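Pre-mRNA splicing factor PRP8 (Cyanidioschyzon merolae, PDB 6NQI) probably binds spliceosomal small nuclear RNAs and pre-mRNA introns as part of the splicing machinery, this chain being its RNase H-like domain. Local coordinates at residues A[27-32]-A[118-123]; A[57-62]-A[90-95]; A[141-146]-A[153-158]. All blocks are in the same frame, centred on the assembly; numbering follows the deposited sequence.

Contact 1 of 3, residues A[27-32]-A[118-123]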
ATOM      1  N   VAL A  27       6.087  -6.341  -5.470  1.00 57.90           N
ATOM      2  CA  VAL A  27       5.902  -5.430  -4.333  1.00 56.50           C
ATOM      3  C   VAL A  27       4.633  -5.830  -3.586  1.00 54.86           C
ATOM      4  O   VAL A  27       3.647  -6.256  -4.195  1.00 53.89           O
ATOM      5  CB  VAL A  27       5.833  -3.946  -4.779  1.00 55.65           C
ATOM      6  CG1 VAL A  27       5.348  -3.063  -3.659  1.00 53.43           C
ATOM      7  CG2 VAL A  27       7.191  -3.439  -5.202  1.00 55.58           C
ATOM      8  N   ILE A  28       4.662  -5.702  -2.262  1.00 50.58           N
ATOM      9  CA  ILE A  28       3.468  -5.748  -1.420  1.00 46.10           C
ATOM     10  C   ILE A  28       3.282  -4.378  -0.766  1.00 44.30           C
ATOM     11  O   ILE A  28       4.223  -3.832  -0.170  1.00 43.83           O
ATOM     12  CB  ILE A  28       3.564  -6.851  -0.350  1.00 43.88           C
ATOM     13  CG1 ILE A  28       3.620  -8.223  -1.011  1.00 46.89           C
ATOM     14  CG2 ILE A  28       2.368  -6.716   0.681  1.00 39.87           C
ATOM     15  CD1 ILE A  28       3.794  -9.353  -0.043  1.00 46.93           C
ATOM     16  N   TRP A  29       2.087  -3.804  -0.910  1.00 41.07           N
ATOM     17  CA  TRP A  29       1.795  -2.476  -0.375  1.00 41.10           C
ATOM     18  C   TRP A  29       0.964  -2.545   0.898  1.00 38.33           C
ATOM     19  O   TRP A  29       0.010  -3.322   0.975  1.00 37.34           O
ATOM     20  CB  TRP A  29       1.023  -1.650  -1.396  1.00 44.96           C
ATOM     21  CG  TRP A  29       1.510  -1.796  -2.776  1.00 48.47           C
ATOM     22  CD1 TRP A  29       1.134  -2.738  -3.683  1.00 48.75           C
ATOM     23  CD2 TRP A  29       2.426  -0.934  -3.443  1.00 49.11           C
ATOM     24  NE1 TRP A  29       1.784  -2.531  -4.872  1.00 51.18           N
ATOM     25  CE2 TRP A  29       2.580  -1.423  -4.748  1.00 51.30           C
ATOM     26  CE3 TRP A  29       3.129   0.214  -3.062  1.00 47.02           C
ATOM     27  CZ2 TRP A  29       3.416  -0.815  -5.671  1.00 51.68           C
ATOM     28  CZ3 TRP A  29       3.963   0.814  -3.979  1.00 47.45           C
ATOM     29  CH2 TRP A  29       4.096   0.302  -5.268  1.00 49.70           C
ATOM     30  N   ILE A  30       1.278  -1.671   1.857  1.00 45.54           N
ATOM     31  CA  ILE A  30       0.411  -1.434   3.022  1.00 45.43           C
ATOM     32  C   ILE A  30       0.195   0.069   3.182  1.00 47.79           C
ATOM     33  O   ILE A  30       1.127   0.798   3.546  1.00 47.93           O
ATOM     34  CB  ILE A  30       0.988  -2.016   4.319  1.00 43.82           C
ATOM     35  CG1 ILE A  30       1.167  -3.530   4.208  1.00 41.82           C
ATOM     36  CG2 ILE A  30       0.080  -1.615   5.529  1.00 45.89           C
ATOM     37  CD1 ILE A  30       1.753  -4.110   5.442  1.00 41.26           C
ATOM     38  N   TRP A  31      -1.040   0.519   2.972  1.00 42.63           N
ATOM     39  CA  TRP A  31      -1.437   1.914   3.153  1.00 43.66           C
ATOM     40  C   TRP A  31      -2.065   2.059   4.534  1.00 44.31           C
ATOM     41  O   TRP A  31      -3.021   1.350   4.865  1.00 44.77           O
ATOM     42  CB  TRP A  31      -2.405   2.345   2.046  1.00 45.08           C
ATOM     43  CG  TRP A  31      -3.085   3.678   2.259  1.00 45.42           C
ATOM     44  CD1 TRP A  31      -2.577   4.772   2.897  1.00 44.40           C
ATOM     45  CD2 TRP A  31      -4.404   4.052   1.819  1.00 46.95           C
ATOM     46  NE1 TRP A  31      -3.504   5.801   2.900  1.00 44.65           N
ATOM     47  CE2 TRP A  31      -4.630   5.382   2.239  1.00 46.02           C
ATOM     48  CE3 TRP A  31      -5.414   3.393   1.110  1.00 49.04           C
ATOM     49  CZ2 TRP A  31      -5.816   6.059   1.972  1.00 46.85           C
ATOM     50  CZ3 TRP A  31      -6.598   4.075   0.846  1.00 50.14           C
ATOM     51  CH2 TRP A  31      -6.782   5.389   1.275  1.00 49.00           C
ATOM     52  N   GLU A  32      -1.497   2.932   5.354  1.00 48.78           N
ATOM     53  CA  GLU A  32      -2.065   3.277   6.647  1.00 50.00           C
ATOM     54  C   GLU A  32      -2.966   4.499   6.464  1.00 49.48           C
ATOM     55  O   GLU A  32      -2.470   5.625   6.323  1.00 49.33           O
ATOM     56  CB  GLU A  32      -0.942   3.558   7.633  1.00 51.53           C
ATOM     57  CG  GLU A  32      -1.427   3.744   9.030  1.00 52.96           C
ATOM     58  CD  GLU A  32      -0.312   3.668  10.032  1.00 53.28           C
ATOM     59  OE1 GLU A  32       0.409   4.674  10.216  1.00 53.59           O
ATOM     60  OE2 GLU A  32      -0.128   2.579  10.605  1.00 52.43           O
ATOM     61  N   ALA A 118      -1.662   0.129  -8.229  1.00 52.46           N
ATOM     62  CA  ALA A 118      -1.338   1.081  -9.283  1.00 55.29           C
ATOM     63  C   ALA A 118      -0.161   1.977  -8.907  1.00 57.99           C
ATOM     64  O   ALA A 118       0.446   2.587  -9.796  1.00 61.53           O
ATOM     65  CB  ALA A 118      -2.574   1.915  -9.639  1.00 55.42           C
ATOM     66  N   LEU A 119       0.214   2.033  -7.625  1.00 48.18           N
ATOM     67  CA  LEU A 119       1.401   2.809  -7.280  1.00 51.96           C
ATOM     68  C   LEU A 119       2.656   2.282  -7.980  1.00 55.53           C
ATOM     69  O   LEU A 119       3.658   3.008  -8.079  1.00 59.97           O
ATOM     70  CB  LEU A 119       1.614   2.813  -5.771  1.00 50.13           C
ATOM     71  CG  LEU A 119       0.580   3.658  -5.070  1.00 48.69           C
ATOM     72  CD1 LEU A 119       0.789   3.622  -3.547  1.00 46.55           C
ATOM     73  CD2 LEU A 119       0.636   5.068  -5.644  1.00 53.22           C
ATOM     74  N   MET A 120       2.604   1.052  -8.501  1.00 53.51           N
ATOM     75  CA  MET A 120       3.710   0.505  -9.274  1.00 57.65           C
ATOM     76  C   MET A 120       4.093   1.408 -10.432  1.00 61.49           C
ATOM     77  O   MET A 120       5.192   1.272 -10.973  1.00 66.12           O
ATOM     78  CB  MET A 120       3.324  -0.876  -9.819  1.00 56.01           C
ATOM     79  CG  MET A 120       4.499  -1.759 -10.207  1.00 60.09           C
ATOM     80  SD  MET A 120       5.492  -2.081  -8.756  1.00 61.40           S
ATOM     81  CE  MET A 120       6.936  -1.077  -9.103  1.00 67.88           C
ATOM     82  N   ALA A 121       3.221   2.347 -10.789  1.00 56.92           N
ATOM     83  CA  ALA A 121       3.446   3.282 -11.875  1.00 59.81           C
ATOM     84  C   ALA A 121       4.260   4.514 -11.476  1.00 63.13           C
ATOM     85  O   ALA A 121       4.729   5.229 -12.368  1.00 65.41           O
ATOM     86  CB  ALA A 121       2.087   3.717 -12.428  1.00 57.14           C
ATOM     87  N   LEU A 122       4.491   4.761 -10.184  1.00 66.13           N
ATOM     88  CA  LEU A 122       5.282   5.932  -9.817  1.00 68.56           C
ATOM     89  C   LEU A 122       6.756   5.638 -10.101  1.00 71.64           C
ATOM     90  O   LEU A 122       7.255   4.579  -9.706  1.00 72.33           O
ATOM     91  CB  LEU A 122       5.053   6.279  -8.342  1.00 67.03           C
ATOM     92  CG  LEU A 122       3.621   6.757  -7.968  1.00 64.12           C
ATOM     93  CD1 LEU A 122       3.471   7.239  -6.519  1.00 63.16           C
ATOM     94  CD2 LEU A 122       3.077   7.839  -8.919  1.00 64.83           C
ATOM     95  N   PRO A 123       7.463   6.508 -10.828  1.00 69.20           N
ATOM     96  CA  PRO A 123       8.821   6.147 -11.266  1.00 72.25           C
ATOM     97  C   PRO A 123       9.816   5.972 -10.127  1.00 72.03           C
ATOM     98  O   PRO A 123      10.728   5.142 -10.238  1.00 73.46           O
ATOM     99  CB  PRO A 123       9.207   7.299 -12.213  1.00 76.57           C
ATOM    100  CG  PRO A 123       7.905   7.897 -12.639  1.00 76.05           C
ATOM    101  CD  PRO A 123       7.026   7.775 -11.428  1.00 71.40           C
TER
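Val27 and Trp29 of strand 24-32 meet Leu119 and Met120 of the 3-10 turn that runs into helix 123-130. The strand is central in the mixed sheet of this RNase H-like domain, and the turn covers the sheet face opposite helix 54-71. CH-pi packing carries much of the contact. Leu119 comes in over one face of the Trp29 indole with its CB, which stands 3.8 Å from the centroid of the six-membered ring and nearer its rim than its middle. From the other side, Val27 of the same strand lays CG1 over the ring centre, so the indole is sandwiched between two aliphatic groups. A broad flat residue suits this slot because it presents a hydrocarbon surface to both neighbours. The second kind is Met-aromatic. Met120 CG lies anti to its backbone N (chi1 -159°), and the chain then bends at chi2, which sets SD beside the ring edge, 5.2 Å from the six-membered centroid of Trp29 and 75° off the ring normal. The thioether is flexible and polarisable, and it can follow both this edge and the branched Val27, whose CG2 is 4.2 Å from Met120 SD. No hydrogen bond crosses between the segments. The polar end of the indole is satisfied within the sheet instead: Trp29 NE1 bonds to Thr18 OG1, whose hydroxyl also bonds to Val27 O, which probably helps to fix the rotation of the ring. Within the turn, Leu122, the N-cap residue of helix 123-130, bonds its N to Leu119 O at 2.9 Å.

Contact 2 of 3, residues A[57-62]-A[90-95]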
ATOM      1  N   LEU A  57       2.324 -19.592  -2.536  1.00 80.45           N
ATOM      2  CA  LEU A  57       3.441 -18.891  -1.916  1.00 77.21           C
ATOM      3  C   LEU A  57       3.067 -17.462  -1.521  1.00 75.88           C
ATOM      4  O   LEU A  57       3.384 -17.014  -0.412  1.00 74.25           O
ATOM      5  CB  LEU A  57       4.636 -18.908  -2.863  1.00 74.60           C
ATOM      6  CG  LEU A  57       5.912 -18.218  -2.381  1.00 71.15           C
ATOM      7  CD1 LEU A  57       6.161 -18.448  -0.888  1.00 71.19           C
ATOM      8  CD2 LEU A  57       7.103 -18.711  -3.200  1.00 69.48           C
ATOM      9  N   ALA A  58       2.399 -16.740  -2.423  1.00 62.58           N
ATOM     10  CA  ALA A  58       2.127 -15.317  -2.240  1.00 60.06           C
ATOM     11  C   ALA A  58       1.223 -15.061  -1.039  1.00 61.34           C
ATOM     12  O   ALA A  58       1.456 -14.127  -0.261  1.00 58.38           O
ATOM     13  CB  ALA A  58       1.507 -14.747  -3.512  1.00 59.11           C
ATOM     14  N   LYS A  59       0.150 -15.848  -0.902  1.00 47.25           N
ATOM     15  CA  LYS A  59      -0.763 -15.629   0.208  1.00 47.13           C
ATOM     16  C   LYS A  59      -0.041 -15.767   1.543  1.00 45.76           C
ATOM     17  O   LYS A  59      -0.235 -14.939   2.455  1.00 42.92           O
ATOM     18  CB  LYS A  59      -1.952 -16.587   0.108  1.00 50.32           C
ATOM     19  CG  LYS A  59      -1.722 -18.014   0.553  1.00 53.32           C
ATOM     20  CD  LYS A  59      -2.914 -18.849   0.132  1.00 53.27           C
ATOM     21  CE  LYS A  59      -2.980 -20.148   0.891  1.00 53.83           C
ATOM     22  NZ  LYS A  59      -4.172 -20.948   0.472  1.00 55.24           N
ATOM     23  N   TRP A  60       0.848 -16.763   1.658  1.00 48.76           N
ATOM     24  CA  TRP A  60       1.517 -16.987   2.930  1.00 47.18           C
ATOM     25  C   TRP A  60       2.612 -15.961   3.181  1.00 43.32           C
ATOM     26  O   TRP A  60       2.785 -15.514   4.322  1.00 42.19           O
ATOM     27  CB  TRP A  60       2.062 -18.406   2.995  1.00 48.83           C
ATOM     28  CG  TRP A  60       0.990 -19.388   3.332  1.00 51.60           C
ATOM     29  CD1 TRP A  60       0.399 -20.291   2.493  1.00 54.00           C
ATOM     30  CD2 TRP A  60       0.323 -19.512   4.584  1.00 51.42           C
ATOM     31  NE1 TRP A  60      -0.570 -21.002   3.162  1.00 54.29           N
ATOM     32  CE2 TRP A  60      -0.640 -20.535   4.447  1.00 52.53           C
ATOM     33  CE3 TRP A  60       0.450 -18.860   5.815  1.00 49.60           C
ATOM     34  CZ2 TRP A  60      -1.463 -20.927   5.498  1.00 51.64           C
ATOM     35  CZ3 TRP A  60      -0.355 -19.251   6.851  1.00 48.82           C
ATOM     36  CH2 TRP A  60      -1.307 -20.276   6.691  1.00 51.03           C
ATOM     37  N   LYS A  61       3.366 -15.571   2.142  1.00 61.48           N
ATOM     38  CA  LYS A  61       4.344 -14.496   2.329  1.00 58.35           C
ATOM     39  C   LYS A  61       3.664 -13.181   2.696  1.00 56.47           C
ATOM     40  O   LYS A  61       4.179 -12.419   3.523  1.00 55.12           O
ATOM     41  CB  LYS A  61       5.237 -14.309   1.095  1.00 57.15           C
ATOM     42  CG  LYS A  61       6.386 -15.323   0.988  1.00 57.88           C
ATOM     43  CD  LYS A  61       7.654 -14.690   0.406  1.00 55.81           C
ATOM     44  CE  LYS A  61       8.635 -14.189   1.477  1.00 55.07           C
ATOM     45  NZ  LYS A  61       9.151 -15.312   2.314  1.00 55.94           N
ATOM     46  N   CYS A  62       2.497 -12.896   2.121  1.00 61.23           N
ATOM     47  CA  CYS A  62       1.803 -11.681   2.513  1.00 58.88           C
ATOM     48  C   CYS A  62       1.352 -11.745   3.973  1.00 59.44           C
ATOM     49  O   CYS A  62       1.510 -10.770   4.727  1.00 57.80           O
ATOM     50  CB  CYS A  62       0.612 -11.434   1.600  1.00 59.11           C
ATOM     51  SG  CYS A  62      -0.203  -9.870   2.044  1.00 54.62           S
ATOM     52  N   MET A  90      -6.846 -14.195   3.665  1.00 76.61           N
ATOM     53  CA  MET A  90      -7.614 -13.949   4.880  1.00 77.99           C
ATOM     54  C   MET A  90      -7.453 -15.100   5.860  1.00 78.97           C
ATOM     55  O   MET A  90      -7.169 -14.887   7.045  1.00 80.46           O
ATOM     56  CB  MET A  90      -9.082 -13.751   4.539  1.00 77.42           C
ATOM     57  CG  MET A  90      -9.945 -13.593   5.776  1.00 79.12           C
ATOM     58  SD  MET A  90     -11.509 -12.734   5.486  1.00 78.73           S
ATOM     59  CE  MET A  90     -10.816 -11.184   4.972  1.00 77.48           C
ATOM     60  N   ASP A  91      -7.591 -16.334   5.368  1.00 70.68           N
ATOM     61  CA  ASP A  91      -7.322 -17.497   6.210  1.00 71.17           C
ATOM     62  C   ASP A  91      -5.869 -17.580   6.656  1.00 71.95           C
ATOM     63  O   ASP A  91      -5.633 -17.767   7.863  1.00 72.99           O
ATOM     64  CB  ASP A  91      -7.711 -18.785   5.484  1.00 72.21           C
ATOM     65  CG  ASP A  91      -9.174 -19.140   5.645  1.00 75.73           C
ATOM     66  OD1 ASP A  91      -9.860 -18.503   6.491  1.00 76.15           O
ATOM     67  OD2 ASP A  91      -9.588 -20.144   5.003  1.00 78.86           O
ATOM     68  N   PRO A  92      -4.860 -17.488   5.766  1.00 50.98           N
ATOM     69  CA  PRO A  92      -3.461 -17.559   6.238  1.00 51.85           C
ATOM     70  C   PRO A  92      -3.115 -16.519   7.285  1.00 53.57           C
ATOM     71  O   PRO A  92      -2.510 -16.852   8.315  1.00 55.07           O
ATOM     72  CB  PRO A  92      -2.656 -17.375   4.947  1.00 51.06           C
ATOM     73  CG  PRO A  92      -3.535 -17.952   3.882  1.00 49.75           C
ATOM     74  CD  PRO A  92      -4.930 -17.551   4.292  1.00 49.68           C
ATOM     75  N   LEU A  93      -3.489 -15.261   7.049  1.00 48.27           N
ATOM     76  CA  LEU A  93      -3.251 -14.220   8.043  1.00 50.35           C
ATOM     77  C   LEU A  93      -3.837 -14.593   9.403  1.00 51.69           C
ATOM     78  O   LEU A  93      -3.134 -14.588  10.422  1.00 53.83           O
ATOM     79  CB  LEU A  93      -3.834 -12.905   7.561  1.00 50.14           C
ATOM     80  CG  LEU A  93      -3.551 -11.751   8.504  1.00 52.68           C
ATOM     81  CD1 LEU A  93      -2.064 -11.649   8.764  1.00 54.21           C
ATOM     82  CD2 LEU A  93      -4.081 -10.486   7.884  1.00 51.91           C
ATOM     83  N   LYS A  94      -5.125 -14.920   9.445  1.00 68.98           N
ATOM     84  CA  LYS A  94      -5.704 -15.342  10.715  1.00 69.95           C
ATOM     85  C   LYS A  94      -4.869 -16.449  11.359  1.00 70.54           C
ATOM     86  O   LYS A  94      -4.563 -16.378  12.557  1.00 71.76           O
ATOM     87  CB  LYS A  94      -7.165 -15.745  10.516  1.00 68.52           C
ATOM     88  CG  LYS A  94      -8.047 -14.527  10.236  1.00 68.11           C
ATOM     89  CD  LYS A  94      -9.423 -14.937   9.744  1.00 67.69           C
ATOM     90  CE  LYS A  94     -10.333 -13.737   9.595  1.00 66.66           C
ATOM     91  NZ  LYS A  94     -11.010 -13.355  10.886  1.00 70.05           N
ATOM     92  N   THR A  95      -4.419 -17.442  10.567  1.00 59.40           N
ATOM     93  CA  THR A  95      -3.649 -18.541  11.154  1.00 61.02           C
ATOM     94  C   THR A  95      -2.366 -18.034  11.797  1.00 62.41           C
ATOM     95  O   THR A  95      -2.003 -18.465  12.895  1.00 64.22           O
ATOM     96  CB  THR A  95      -3.277 -19.593  10.110  1.00 60.79           C
ATOM     97  OG1 THR A  95      -4.458 -20.119   9.501  1.00 62.21           O
ATOM     98  CG2 THR A  95      -2.529 -20.740  10.786  1.00 64.10           C
TER
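Helices 54-71 and 90-97 pack side by side through Lys59 and Trp60 on one and Pro92 and Thr95 on the other. Pro92 CB sits almost directly over the benzo ring of Trp60, 3.4 Å from its centroid and 6° off its normal, a CH-pi contact. Trp60 CG is anti to its carbonyl carbon (chi1 -80°), and this swings the benzo end of the indole across to the neighbouring helix. Lys59 grips the same proline ring with its aliphatic stem, Lys59 CE lying 3.8 Å from Pro92 CG. In RNase H-like folds helices flank a mixed sheet; here the two short segments run in the same general direction but cross at 38°, with axes approaching to 8.5 Å. Proline suits this place in the first turn of helix 90-97, where its missing N-H breaks no intrahelical bond, and its rigid ring offers a compact ridge. Leu93, whose CB turns away from 57-62, packs its side chain on Ile82 and Leu84 of strand 81-84. Thr95 meets the indole at its edge, Thr95 CB being 4.0 Å from Trp60 CH2. Its hydroxyl turns back to its own helix: OG1 donates to Asp91 O at 3.1 Å, from above the carbonyl plane, beside the regular bond from Thr95 N.

Contact 3 of 3, residues A[141-146]-A[153-158]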
ATOM      1  N   SER A 141       5.732   8.536   2.951  1.00 52.75           N
ATOM      2  CA  SER A 141       4.583   9.265   3.490  1.00 51.88           C
ATOM      3  C   SER A 141       3.620   9.524   2.340  1.00 54.98           C
ATOM      4  O   SER A 141       3.877  10.365   1.480  1.00 58.49           O
ATOM      5  CB  SER A 141       5.007  10.554   4.186  1.00 52.84           C
ATOM      6  OG  SER A 141       5.015  11.646   3.294  1.00 56.65           O
ATOM      7  N   GLY A 142       2.525   8.774   2.304  1.00 44.02           N
ATOM      8  CA  GLY A 142       1.577   8.894   1.212  1.00 47.28           C
ATOM      9  C   GLY A 142       0.715  10.140   1.215  1.00 50.04           C
ATOM     10  O   GLY A 142       0.063  10.410   0.203  1.00 52.69           O
ATOM     11  N   TYR A 143       0.724  10.923   2.295  1.00 54.71           N
ATOM     12  CA  TYR A 143      -0.031  12.168   2.357  1.00 57.05           C
ATOM     13  C   TYR A 143       0.874  13.389   2.299  1.00 58.79           C
ATOM     14  O   TYR A 143       0.414  14.505   2.569  1.00 60.09           O
ATOM     15  CB  TYR A 143      -0.912  12.235   3.616  1.00 53.37           C
ATOM     16  CG  TYR A 143      -2.028  11.212   3.665  1.00 51.39           C
ATOM     17  CD1 TYR A 143      -2.361  10.483   2.538  1.00 53.44           C
ATOM     18  CD2 TYR A 143      -2.767  10.997   4.838  1.00 47.54           C
ATOM     19  CE1 TYR A 143      -3.370   9.555   2.573  1.00 51.19           C
ATOM     20  CE2 TYR A 143      -3.803  10.064   4.878  1.00 45.95           C
ATOM     21  CZ  TYR A 143      -4.093   9.353   3.740  1.00 47.72           C
ATOM     22  OH  TYR A 143      -5.087   8.417   3.732  1.00 46.51           O
ATOM     23  N   ALA A 144       2.157  13.198   1.985  1.00 69.65           N
ATOM     24  CA  ALA A 144       3.064  14.320   1.796  1.00 71.56           C
ATOM     25  C   ALA A 144       2.982  15.246   2.993  1.00 70.26           C
ATOM     26  O   ALA A 144       3.236  14.834   4.129  1.00 67.39           O
ATOM     27  CB  ALA A 144       2.720  15.088   0.514  1.00 75.39           C
ATOM     28  N   ASP A 145       2.543  16.477   2.731  1.00 68.21           N
ATOM     29  CA  ASP A 145       2.261  17.489   3.739  1.00 72.35           C
ATOM     30  C   ASP A 145       0.808  17.930   3.675  1.00 72.37           C
ATOM     31  O   ASP A 145       0.494  19.067   4.021  1.00 76.76           O
ATOM     32  CB  ASP A 145       3.164  18.703   3.542  1.00 77.80           C
ATOM     33  CG  ASP A 145       2.921  19.392   2.199  1.00 78.87           C
ATOM     34  OD1 ASP A 145       2.977  20.646   2.139  1.00 83.97           O
ATOM     35  OD2 ASP A 145       2.655  18.671   1.207  1.00 75.10           O
ATOM     36  N   TRP A 146      -0.083  17.065   3.190  1.00 63.43           N
ATOM     37  CA  TRP A 146      -1.470  17.489   3.030  1.00 63.99           C
ATOM     38  C   TRP A 146      -2.123  17.801   4.376  1.00 66.13           C
ATOM     39  O   TRP A 146      -2.855  18.792   4.503  1.00 69.76           O
ATOM     40  CB  TRP A 146      -2.271  16.430   2.269  1.00 59.56           C
ATOM     41  CG  TRP A 146      -1.699  16.092   0.929  1.00 59.08           C
ATOM     42  CD1 TRP A 146      -0.758  16.798   0.225  1.00 60.95           C
ATOM     43  CD2 TRP A 146      -2.072  14.986   0.103  1.00 60.68           C
ATOM     44  NE1 TRP A 146      -0.503  16.179  -0.975  1.00 63.12           N
ATOM     45  CE2 TRP A 146      -1.292  15.062  -1.076  1.00 63.13           C
ATOM     46  CE3 TRP A 146      -2.982  13.928   0.251  1.00 58.71           C
ATOM     47  CZ2 TRP A 146      -1.394  14.124  -2.103  1.00 62.67           C
ATOM     48  CZ3 TRP A 146      -3.081  12.990  -0.768  1.00 58.27           C
ATOM     49  CH2 TRP A 146      -2.288  13.097  -1.934  1.00 60.15           C
ATOM     50  N   TRP A 153      -9.842  13.542   6.033  1.00 67.13           N
ATOM     51  CA  TRP A 153     -10.676  12.890   5.025  1.00 65.41           C
ATOM     52  C   TRP A 153     -10.366  13.384   3.613  1.00 65.35           C
ATOM     53  O   TRP A 153     -10.456  12.601   2.660  1.00 63.04           O
ATOM     54  CB  TRP A 153     -12.165  13.053   5.348  1.00 68.31           C
ATOM     55  CG  TRP A 153     -12.764  14.448   5.405  1.00 73.24           C
ATOM     56  CD1 TRP A 153     -13.304  15.152   4.358  1.00 75.46           C
ATOM     57  CD2 TRP A 153     -12.952  15.270   6.570  1.00 77.25           C
ATOM     58  NE1 TRP A 153     -13.800  16.359   4.799  1.00 80.50           N
ATOM     59  CE2 TRP A 153     -13.593  16.455   6.151  1.00 81.71           C
ATOM     60  CE3 TRP A 153     -12.628  15.125   7.922  1.00 78.06           C
ATOM     61  CZ2 TRP A 153     -13.908  17.481   7.035  1.00 86.87           C
ATOM     62  CZ3 TRP A 153     -12.945  16.145   8.793  1.00 83.25           C
ATOM     63  CH2 TRP A 153     -13.576  17.307   8.348  1.00 87.59           C
ATOM     64  N   ILE A 154      -9.982  14.661   3.463  1.00 64.37           N
ATOM     65  CA  ILE A 154      -9.615  15.201   2.154  1.00 64.96           C
ATOM     66  C   ILE A 154      -8.319  14.579   1.652  1.00 61.64           C
ATOM     67  O   ILE A 154      -8.196  14.254   0.468  1.00 60.57           O
ATOM     68  CB  ILE A 154      -9.523  16.735   2.194  1.00 69.68           C
ATOM     69  CG1 ILE A 154     -10.915  17.345   2.299  1.00 73.54           C
ATOM     70  CG2 ILE A 154      -8.889  17.248   0.917  1.00 70.39           C
ATOM     71  CD1 ILE A 154     -11.804  16.971   1.133  1.00 73.39           C
ATOM     72  N   ALA A 155      -7.321  14.441   2.530  1.00 69.08           N
ATOM     73  CA  ALA A 155      -6.063  13.807   2.143  1.00 69.79           C
ATOM     74  C   ALA A 155      -6.288  12.358   1.736  1.00 68.84           C
ATOM     75  O   ALA A 155      -5.756  11.889   0.716  1.00 70.22           O
ATOM     76  CB  ALA A 155      -5.074  13.874   3.304  1.00 67.57           C
ATOM     77  N   SER A 156      -7.098  11.647   2.513  1.00 62.22           N
ATOM     78  CA  SER A 156      -7.446  10.272   2.186  1.00 61.30           C
ATOM     79  C   SER A 156      -8.100  10.190   0.814  1.00 63.89           C
ATOM     80  O   SER A 156      -7.708   9.378  -0.033  1.00 64.74           O
ATOM     81  CB  SER A 156      -8.389   9.740   3.275  1.00 59.20           C
ATOM     82  OG  SER A 156      -9.003   8.521   2.914  1.00 59.11           O
ATOM     83  N   ALA A 157      -9.111  11.037   0.583  1.00 49.85           N
ATOM     84  CA  ALA A 157      -9.832  11.032  -0.684  1.00 52.29           C
ATOM     85  C   ALA A 157      -8.917  11.397  -1.848  1.00 54.57           C
ATOM     86  O   ALA A 157      -9.059  10.863  -2.952  1.00 56.57           O
ATOM     87  CB  ALA A 157     -11.026  11.983  -0.599  1.00 52.74           C
ATOM     88  N   ARG A 158      -7.984  12.323  -1.622  1.00 61.38           N
ATOM     89  CA  ARG A 158      -7.052  12.730  -2.664  1.00 63.93           C
ATOM     90  C   ARG A 158      -6.164  11.568  -3.065  1.00 63.95           C
ATOM     91  O   ARG A 158      -5.961  11.294  -4.255  1.00 66.32           O
ATOM     92  CB  ARG A 158      -6.199  13.886  -2.161  1.00 64.61           C
ATOM     93  CG  ARG A 158      -5.348  14.499  -3.224  1.00 67.77           C
ATOM     94  CD  ARG A 158      -4.582  15.674  -2.660  1.00 69.39           C
ATOM     95  NE  ARG A 158      -5.440  16.779  -2.259  1.00 68.74           N
ATOM     96  CZ  ARG A 158      -4.988  17.882  -1.679  1.00 69.29           C
ATOM     97  NH1 ARG A 158      -3.694  18.018  -1.434  1.00 70.12           N
ATOM     98  NH2 ARG A 158      -5.830  18.849  -1.343  1.00 68.96           N
TER
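Trp146 and Arg158 form the tight half of this contact, in which the loop after strand 137-141 folds back on helix 152-168. Arg158 CD lies over the six-membered ring of Trp146, 3.4 Å from its centroid. Anti torsions at chi1 and chi2 carry the arginine stem along the indole, and a bend at chi3 (-66°) then brings the guanidinium above the five-membered ring, with Arg158 CZ 4.5 Å from that centroid in a cation-pi contact. The two planes stand 58° apart, so this is no flat stack. Tyr143 O, held in a type II' turn by Trp146 N, lies over the other indole face, and Ala155 O meets the ring edge. Replacing Trp146 by an alanine would probably open a gap beneath Arg158 and cost its charge the aromatic face. Ala155 CB is more widely spaced over the Tyr143 face, 4.1 Å from the centroid, although Tyr143 OH comes to 3.4 Å from Ser156 CA and bonds to Thr33 O, just past strand 24-32. The small alanine lets Trp146 CA and Ala155 CA approach to 6.0 Å. Farther out, Ala157 lies on the exposed side of the helix. Helix 201-210 adds further partners: Glu208 and Glu201 form salt bridges with Arg158, and Trp204 packs edge-to-face with Trp146, while Phe159 and Leu162 of helix 152-168 also touch this indole.

How the contacts relate
The three contacts are built round one mixed sheet. The centre of contact 1 lies about 5 Å from that of the chain; contacts 2 and 3 flank it, with centres about 19 and 15 Å from its own and about 29 Å from each other. Strand 24-32 links them: Ile28 CD1 reaches Cys62 CA of contact 2 at 4.0 Å on one sheet face, whereas Trp31 packs against Tyr143 and Ser156 of contact 3 on the other. Along the chain, 57-62 and 90-95 both fall between the two halves of contact 1, and contact 3 follows. Helices thus cover both faces, as in RNase H-like folds, tying early and late parts of the chain into one domain.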